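Local coordinates for Mll2253 protein (Mesorhizobium loti, PDB 3Q63) that is of unknown function but belongs to the AHA1 family and, with its Bet v 1-like fold, may bind a partner protein or a hydrophobic ligand, at residues R9-E14 with G123-W128. Numbering follows the deposited sequence.
Sequences RTVVVE and GAKMGW
Val11 sets its two methyls on the turn of helix 118-141 that carries Ala124 and Lys125, a compact example of how an edge strand of a helix-grip fold is packed against the long C-terminal helix. CG2 meets the methyl CB of Ala124 at 3.9 Å, while CG1, anti to the backbone N (chi1 178°), lies 3.9 Å from Lys125 CA, against the helix backbone itself. Two residues on, Val13 repeats the rotamer but uses a single branch: its CG2 touches Trp128 CB at 3.8 Å. That contact engages the stem of the tryptophan and leaves the indole to others, with NE1 hydrogen-bonded to Gln110 OE1 and the ring edge-to-face with Phe131. The strand and helix segments run nearly parallel, their axes 14° apart and 8.3 Å from each other at closest approach, so alternate strand residues reach successive turns. Lys125 flanks Val11: CG lies 4.0 Å from Val11 CG1 and almost as near CG2, and the chain then bends twice, at chi3 (71°) and chi4, carrying NZ to a water that accepts a weak hydrogen bond from it and a second from Val12 N, 2.9 Å away. Replacing Val11 by alanine removes both methyls, which would probably open a gap beside Ala124 CB and let the aliphatic part of Lys125 turn more freely. No direct hydrogen bond joins the segments; cohesion here comes from branched aliphatic groups meeting a helix face, with one water bridging Lys125 and the Val12 backbone at the exposed margin. Backbone hydrogen bonds to strand 103-113 tie the edge strand into its sheet.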
ATOM      1  N   ARG B   9       1.732  18.883  11.554  1.00 40.81           N
ATOM      2  CA  ARG B   9       0.773  19.293  10.536  1.00 38.67           C
ATOM      3  C   ARG B   9      -0.406  18.329  10.457  1.00 37.04           C
ATOM      4  O   ARG B   9      -0.396  17.260  11.070  1.00 36.70           O
ATOM      5  CB  ARG B   9       1.449  19.388   9.162  1.00 39.28           C
ATOM      6  CG  ARG B   9       2.739  20.216   9.136  1.00 41.72           C
ATOM      7  CD  ARG B   9       2.951  20.900   7.778  1.00 43.48           C
ATOM      8  NE  ARG B   9       2.024  22.020   7.609  1.00 45.93           N
ATOM      9  CZ  ARG B   9       1.940  22.791   6.526  1.00 47.13           C
ATOM     10  NH1 ARG B   9       1.054  23.781   6.496  1.00 47.21           N
ATOM     11  NH2 ARG B   9       2.731  22.576   5.477  1.00 45.94           N
ATOM     12  N   THR B  10      -1.418  18.710   9.693  1.00 34.17           N
ATOM     13  CA  THR B  10      -2.599  17.882   9.550  1.00 33.67           C
ATOM     14  C   THR B  10      -3.109  17.931   8.121  1.00 30.83           C
ATOM     15  O   THR B  10      -3.163  18.994   7.513  1.00 30.93           O
ATOM     16  CB  THR B  10      -3.703  18.346  10.509  1.00 34.31           C
ATOM     17  OG1 THR B  10      -4.920  17.651  10.211  1.00 38.61           O
ATOM     18  CG2 THR B  10      -3.932  19.833  10.361  1.00 36.95           C
ATOM     19  N   VAL B  11      -3.464  16.770   7.584  1.00 27.67           N
ATOM     20  CA  VAL B  11      -3.970  16.689   6.227  1.00 25.27           C
ATOM     21  C   VAL B  11      -5.494  16.738   6.227  1.00 23.76           C
ATOM     22  O   VAL B  11      -6.153  15.999   6.958  1.00 22.27           O
ATOM     23  CB  VAL B  11      -3.498  15.392   5.545  1.00 26.74           C
ATOM     24  CG1 VAL B  11      -4.082  15.288   4.147  1.00 24.90           C
ATOM     25  CG2 VAL B  11      -1.975  15.371   5.488  1.00 27.64           C
ATOM     26  N   VAL B  12      -6.050  17.623   5.408  1.00 22.41           N
ATOM     27  CA  VAL B  12      -7.498  17.758   5.312  1.00 19.38           C
ATOM     28  C   VAL B  12      -7.940  17.568   3.865  1.00 19.82           C
ATOM     29  O   VAL B  12      -7.370  18.160   2.952  1.00 17.42           O
ATOM     30  CB  VAL B  12      -7.968  19.148   5.796  1.00 18.74           C
ATOM     31  CG1 VAL B  12      -9.499  19.220   5.770  1.00 18.23           C
ATOM     32  CG2 VAL B  12      -7.447  19.412   7.194  1.00 18.16           C
ATOM     33  N   VAL B  13      -8.947  16.723   3.670  1.00 18.79           N
ATOM     34  CA  VAL B  13      -9.494  16.452   2.351  1.00 17.46           C
ATOM     35  C   VAL B  13     -11.019  16.476   2.472  1.00 18.73           C
ATOM     36  O   VAL B  13     -11.587  15.885   3.393  1.00 17.11           O
ATOM     37  CB  VAL B  13      -9.028  15.076   1.810  1.00 16.90           C
ATOM     38  CG1 VAL B  13      -9.646  14.814   0.448  1.00 17.35           C
ATOM     39  CG2 VAL B  13      -7.500  15.048   1.692  1.00 17.09           C
ATOM     40  N   GLU B  14     -11.678  17.184   1.559  1.00 19.84           N
ATOM     41  CA  GLU B  14     -13.139  17.293   1.585  1.00 19.89           C
ATOM     42  C   GLU B  14     -13.718  16.901   0.234  1.00 20.76           C
ATOM     43  O   GLU B  14     -13.085  17.088  -0.804  1.00 17.66           O
ATOM     44  CB  GLU B  14     -13.550  18.724   1.947  1.00 21.69           C
ATOM     45  CG  GLU B  14     -12.923  19.228   3.247  1.00 21.79           C
ATOM     46  CD  GLU B  14     -13.425  20.601   3.667  1.00 22.84           C
ATOM     47  OE1 GLU B  14     -14.505  20.677   4.277  1.00 21.44           O
ATOM     48  OE2 GLU B  14     -12.737  21.607   3.387  1.00 23.11           O
ATOM     49  N   GLY B 123       2.340  12.323   1.113  1.00 31.10           N
ATOM     50  CA  GLY B 123       1.758  11.085   0.631  1.00 29.47           C
ATOM     51  C   GLY B 123       0.279  10.997   0.960  1.00 29.22           C
ATOM     52  O   GLY B 123      -0.519  10.506   0.161  1.00 28.95           O
ATOM     53  N   ALA B 124      -0.089  11.475   2.144  1.00 27.44           N
ATOM     54  CA  ALA B 124      -1.477  11.454   2.576  1.00 28.57           C
ATOM     55  C   ALA B 124      -2.299  12.476   1.797  1.00 29.43           C
ATOM     56  O   ALA B 124      -3.473  12.248   1.506  1.00 29.25           O
ATOM     57  CB  ALA B 124      -1.562  11.741   4.076  1.00 28.06           C
ATOM     58  N   LYS B 125      -1.676  13.602   1.457  1.00 31.59           N
ATOM     59  CA  LYS B 125      -2.357  14.656   0.712  1.00 33.65           C
ATOM     60  C   LYS B 125      -2.854  14.172  -0.638  1.00 34.93           C
ATOM     61  O   LYS B 125      -3.939  14.547  -1.071  1.00 36.78           O
ATOM     62  CB  LYS B 125      -1.432  15.859   0.501  1.00 35.38           C
ATOM     63  CG  LYS B 125      -1.220  16.721   1.743  1.00 38.83           C
ATOM     64  CD  LYS B 125      -0.432  17.984   1.410  1.00 40.80           C
ATOM     65  CE  LYS B 125      -1.260  18.958   0.583  1.00 42.39           C
ATOM     66  NZ  LYS B 125      -2.335  19.626   1.383  1.00 43.90           N
HETATM   67  N   MSE B 126      -2.066  13.350  -1.317  1.00 35.76           N
HETATM   68  CA  MSE B 126      -2.503  12.855  -2.613  1.00 38.61           C
HETATM   69  C   MSE B 126      -3.012  11.424  -2.502  1.00 35.93           C
HETATM   70  O   MSE B 126      -3.626  10.903  -3.433  1.00 35.64           O
HETATM   71  CB  MSE B 126      -1.368  12.946  -3.630  1.00 45.22           C
HETATM   72  CG  MSE B 126      -0.147  12.136  -3.276  1.00 53.55           C
HETATM   73 SE   MSE B 126       1.341  12.583  -4.431  1.00 67.62          SE
HETATM   74  CE  MSE B 126       0.586  11.986  -6.103  1.00 62.35           C
ATOM     75  N   GLY B 127      -2.778  10.803  -1.349  1.00 31.63           N
ATOM     76  CA  GLY B 127      -3.229   9.440  -1.142  1.00 28.05           C
ATOM     77  C   GLY B 127      -4.718   9.372  -0.848  1.00 26.41           C
ATOM     78  O   GLY B 127      -5.420   8.500  -1.362  1.00 24.74           O
ATOM     79  N   TRP B 128      -5.208  10.296  -0.026  1.00 22.28           N
ATOM     80  CA  TRP B 128      -6.625  10.305   0.324  1.00 21.22           C
ATOM     81  C   TRP B 128      -7.553  10.603  -0.853  1.00 21.38           C
ATOM     82  O   TRP B 128      -8.638  10.033  -0.949  1.00 20.52           O
ATOM     83  CB  TRP B 128      -6.883  11.275   1.484  1.00 18.16           C
ATOM     84  CG  TRP B 128      -6.569  10.637   2.798  1.00 17.71           C
ATOM     85  CD1 TRP B 128      -5.474  10.860   3.588  1.00 16.06           C
ATOM     86  CD2 TRP B 128      -7.310   9.584   3.427  1.00 17.54           C
ATOM     87  NE1 TRP B 128      -5.484  10.007   4.667  1.00 15.06           N
ATOM     88  CE2 TRP B 128      -6.600   9.213   4.594  1.00 17.79           C
ATOM     89  CE3 TRP B 128      -8.506   8.916   3.116  1.00 18.18           C
ATOM     90  CZ2 TRP B 128      -7.045   8.197   5.451  1.00 18.47           C
ATOM     91  CZ3 TRP B 128      -8.950   7.906   3.970  1.00 17.21           C
ATOM     92  CH2 TRP B 128      -8.218   7.559   5.123  1.00 19.67           C
TER
HETATM   93  O   HOH W   1      -4.275  19.325   3.893  1.00 32.66           O